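Local coordinates for GDSL-like protein (Collinsella aerofaciens ATCC 25986, PDB 7BXD) that probably hydrolyses acyl esters as a member of the SGNH/GDSL family of lipases and acylhydrolases, its natural substrate being unassigned, at residues 127-136 with 179-190. Sequence-based numbering, arbitrary orientation.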
# COMPACT_ATOMS: atom_id res chain seq x y z
N PHE A 127 8.66 -12.04 -1.14
CA PHE A 127 8.01 -10.93 -0.46
C PHE A 127 8.85 -10.41 0.70
O PHE A 127 9.02 -9.19 0.85
CB PHE A 127 6.63 -11.33 0.03
CG PHE A 127 5.79 -10.15 0.41
CD1 PHE A 127 5.31 -9.27 -0.57
CD2 PHE A 127 5.45 -9.93 1.75
CE1 PHE A 127 4.54 -8.19 -0.21
CE2 PHE A 127 4.66 -8.85 2.08
CZ PHE A 127 4.21 -7.98 1.10
N TYR A 128 9.35 -11.31 1.56
CA TYR A 128 10.20 -10.86 2.67
C TYR A 128 11.38 -10.05 2.15
O TYR A 128 11.76 -9.03 2.75
CB TYR A 128 10.72 -12.03 3.52
CG TYR A 128 9.79 -12.53 4.61
CD1 TYR A 128 9.74 -11.90 5.85
CD2 TYR A 128 9.01 -13.68 4.43
CE1 TYR A 128 8.96 -12.38 6.88
CE2 TYR A 128 8.21 -14.16 5.45
CZ TYR A 128 8.18 -13.51 6.68
OH TYR A 128 7.35 -13.99 7.68
N GLY A 129 12.03 -10.54 1.09
CA GLY A 129 13.22 -9.87 0.59
C GLY A 129 12.91 -8.55 -0.08
O GLY A 129 13.72 -7.62 -0.00
N ALA A 130 11.75 -8.44 -0.74
CA ALA A 130 11.38 -7.18 -1.36
C ALA A 130 11.06 -6.11 -0.33
O ALA A 130 11.44 -4.93 -0.51
CB ALA A 130 10.20 -7.41 -2.30
N VAL A 131 10.31 -6.46 0.73
CA VAL A 131 10.03 -5.49 1.77
C VAL A 131 11.35 -5.03 2.41
O VAL A 131 11.56 -3.84 2.67
CB VAL A 131 9.03 -6.02 2.81
CG1 VAL A 131 8.80 -5.00 3.94
CG2 VAL A 131 7.69 -6.35 2.14
N ASP A 132 12.25 -5.99 2.68
CA ASP A 132 13.56 -5.66 3.22
C ASP A 132 14.31 -4.69 2.31
O ASP A 132 14.88 -3.69 2.77
CB ASP A 132 14.32 -6.98 3.44
CG ASP A 132 15.67 -6.79 4.09
OD1 ASP A 132 15.71 -6.73 5.33
OD2 ASP A 132 16.67 -6.71 3.35
N TYR A 133 14.32 -4.98 1.00
CA TYR A 133 14.97 -4.07 0.05
C TYR A 133 14.38 -2.67 0.13
O TYR A 133 15.12 -1.68 0.10
CB TYR A 133 14.83 -4.61 -1.38
CG TYR A 133 15.48 -3.72 -2.40
CD1 TYR A 133 14.75 -2.68 -3.00
CD2 TYR A 133 16.82 -3.91 -2.77
CE1 TYR A 133 15.33 -1.85 -3.92
CE2 TYR A 133 17.42 -3.09 -3.70
CZ TYR A 133 16.67 -2.05 -4.27
OH TYR A 133 17.28 -1.21 -5.20
N LEU A 134 13.05 -2.56 0.14
CA LEU A 134 12.45 -1.22 0.15
C LEU A 134 12.89 -0.44 1.38
O LEU A 134 13.22 0.74 1.28
CB LEU A 134 10.93 -1.29 0.11
CG LEU A 134 10.26 -1.76 -1.19
CD1 LEU A 134 8.74 -1.61 -1.01
CD2 LEU A 134 10.73 -0.97 -2.39
N ILE A 135 12.88 -1.07 2.56
CA ILE A 135 13.22 -0.31 3.76
C ILE A 135 14.67 0.13 3.72
O ILE A 135 15.00 1.29 4.00
CB ILE A 135 12.88 -1.10 5.04
CG1 ILE A 135 11.35 -1.27 5.13
CG2 ILE A 135 13.47 -0.38 6.27
CD1 ILE A 135 10.90 -2.31 6.13
N ARG A 136 15.57 -0.80 3.35
CA ARG A 136 16.99 -0.44 3.28
C ARG A 136 17.22 0.67 2.26
O ARG A 136 18.04 1.58 2.48
CB ARG A 136 17.84 -1.67 2.92
CG ARG A 136 17.95 -2.69 4.06
CD ARG A 136 18.93 -3.83 3.66
NE ARG A 136 18.39 -4.73 2.63
CZ ARG A 136 18.79 -4.81 1.36
NH1 ARG A 136 19.76 -4.03 0.89
NH2 ARG A 136 18.21 -5.69 0.53
N TYR A 179 1.13 -12.66 3.97
CA TYR A 179 1.87 -11.52 3.44
C TYR A 179 1.86 -10.36 4.44
O TYR A 179 2.88 -9.69 4.64
CB TYR A 179 1.30 -11.09 2.07
CG TYR A 179 1.53 -12.12 0.99
CD1 TYR A 179 0.72 -13.27 0.90
CD2 TYR A 179 2.59 -11.98 0.10
CE1 TYR A 179 0.97 -14.24 -0.06
CE2 TYR A 179 2.86 -12.96 -0.88
CZ TYR A 179 2.04 -14.09 -0.94
OH TYR A 179 2.24 -15.06 -1.89
N VAL A 180 0.71 -10.10 5.07
CA VAL A 180 0.65 -9.05 6.09
C VAL A 180 1.63 -9.35 7.22
O VAL A 180 2.37 -8.47 7.66
CB VAL A 180 -0.80 -8.86 6.59
CG1 VAL A 180 -0.83 -7.86 7.71
CG2 VAL A 180 -1.72 -8.39 5.42
N ARG A 181 1.64 -10.59 7.71
CA ARG A 181 2.55 -10.95 8.80
C ARG A 181 3.98 -10.74 8.37
O ARG A 181 4.81 -10.25 9.15
CB ARG A 181 2.31 -12.41 9.19
CG ARG A 181 1.13 -12.60 10.12
CD ARG A 181 1.16 -13.99 10.81
NE ARG A 181 1.32 -15.10 9.86
CZ ARG A 181 0.34 -15.69 9.19
NH1 ARG A 181 -0.92 -15.31 9.37
NH2 ARG A 181 0.61 -16.68 8.35
N ALA A 182 4.32 -11.14 7.14
CA ALA A 182 5.70 -10.95 6.67
C ALA A 182 6.07 -9.46 6.69
O ALA A 182 7.16 -9.08 7.13
CB ALA A 182 5.84 -11.52 5.26
N MET A 183 5.17 -8.61 6.18
CA MET A 183 5.43 -7.17 6.19
C MET A 183 5.65 -6.68 7.61
O MET A 183 6.59 -5.91 7.86
CB MET A 183 4.24 -6.44 5.57
CG MET A 183 4.40 -4.91 5.58
SD MET A 183 3.04 -4.04 4.76
CE MET A 183 3.40 -4.40 3.06
N LEU A 184 4.79 -7.10 8.54
CA LEU A 184 4.95 -6.66 9.93
C LEU A 184 6.28 -7.11 10.52
O LEU A 184 6.91 -6.38 11.31
CB LEU A 184 3.78 -7.15 10.79
CG LEU A 184 2.42 -6.55 10.42
CD1 LEU A 184 1.32 -7.17 11.23
CD2 LEU A 184 2.40 -5.06 10.59
N GLU A 185 6.73 -8.33 10.19
CA GLU A 185 7.99 -8.83 10.75
C GLU A 185 9.19 -8.05 10.20
O GLU A 185 10.13 -7.75 10.95
CB GLU A 185 8.13 -10.31 10.46
CG GLU A 185 7.14 -11.14 11.29
CD GLU A 185 7.14 -12.61 10.93
OE1 GLU A 185 7.94 -13.03 10.07
OE2 GLU A 185 6.35 -13.36 11.54
N VAL A 186 9.19 -7.72 8.89
CA VAL A 186 10.31 -6.95 8.36
C VAL A 186 10.26 -5.54 8.92
O VAL A 186 11.30 -4.95 9.27
CB VAL A 186 10.33 -6.97 6.82
CG1 VAL A 186 11.55 -6.20 6.31
CG2 VAL A 186 10.34 -8.38 6.30
N CYS A 187 9.07 -4.94 8.99
CA CYS A 187 8.97 -3.62 9.60
C CYS A 187 9.50 -3.64 11.03
O CYS A 187 10.22 -2.72 11.46
CB CYS A 187 7.52 -3.12 9.55
SG CYS A 187 7.05 -2.54 7.89
N ASP A 188 9.16 -4.68 11.80
CA ASP A 188 9.68 -4.78 13.16
C ASP A 188 11.21 -4.79 13.18
O ASP A 188 11.83 -4.12 14.01
CB ASP A 188 9.14 -6.03 13.87
CG ASP A 188 9.90 -6.26 15.18
OD1 ASP A 188 9.64 -5.58 16.17
OD2 ASP A 188 10.85 -7.09 15.17
N ARG A 189 11.83 -5.56 12.28
CA ARG A 189 13.29 -5.62 12.24
C ARG A 189 13.88 -4.23 12.21
O ARG A 189 14.89 -3.97 12.88
CB ARG A 189 13.75 -6.43 11.03
CG ARG A 189 15.19 -6.24 10.63
CD ARG A 189 16.17 -6.86 11.52
NE ARG A 189 17.49 -6.81 10.88
CZ ARG A 189 18.55 -7.33 11.45
NH1 ARG A 189 18.37 -7.88 12.63
NH2 ARG A 189 19.77 -7.27 10.87
N TYR A 190 13.29 -3.34 11.40
CA TYR A 190 13.83 -2.00 11.18
C TYR A 190 13.09 -0.93 11.97
O TYR A 190 13.25 0.26 11.68
CB TYR A 190 13.82 -1.68 9.68
CG TYR A 190 14.72 -2.63 8.92
CD1 TYR A 190 16.12 -2.58 9.07
CD2 TYR A 190 14.19 -3.57 8.03
CE1 TYR A 190 16.94 -3.42 8.35
CE2 TYR A 190 15.03 -4.43 7.32
CZ TYR A 190 16.39 -4.36 7.48
OH TYR A 190 17.25 -5.19 6.81
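Tyr-128 and Val-186 sit at the heart of a buried helix-helix packing in which the segments 127-136 and 179-189, of helices 127-141 and 176-189, run side by side with their axes 38° from parallel, on one side of the parallel sheet of an SGNH-hydrolase α/β fold. Val-131, Ile-135, Met-183 and Cys-187 all reach Phe-149 of strand 146-150, which joins the pair to the sheet. Val-186 is a knob in a hole formed by Tyr-128, Val-131, Asp-132 and Ile-135; its compact, branched side chain spreads one methyl, CG2, to 3.6 Å from Tyr-128 CD1 and the other, CG1, to 3.9 Å from Ile-135 CD1. Ala-182 is small enough to let the Tyr-128 ring lie on it, its CB 3.5 Å from the ring centroid in a CH-pi contact. With chi1 of Tyr-128 at -84°, CG lies anti to the carbonyl carbon and the ring reaches across to the other helix, where OH donates to Glu-185 OE1 (2.6 Å) from above the carboxylate plane. Replacing Tyr-128 with an alanine would remove ring and hydroxyl together, and would probably leave the Ala-182 methyl without its aromatic cover and Glu-185 OE1 without this donor. Near the start of helix 127-141, the edge of Tyr-179 meets the face of Phe-127 in a T-shaped pair, planes at 73°, while Tyr-179 OH bonds to the backbone O of Val-114. Tyr-190, just past its helix, brings CB and its ring up to Ile-135 CG2 and donates from OH to Asp-132 OD1 (2.6 Å), on the syn side. The other oxygen, OD2, takes Arg-136 NE (2.7 Å) in a salt bridge one turn along the helix. Tyr-128 and Tyr-190 thus each join an apolar ring to a hydroxyl on a carboxylate, and the two bonds probably set the helices' positions more specifically than apolar packing alone.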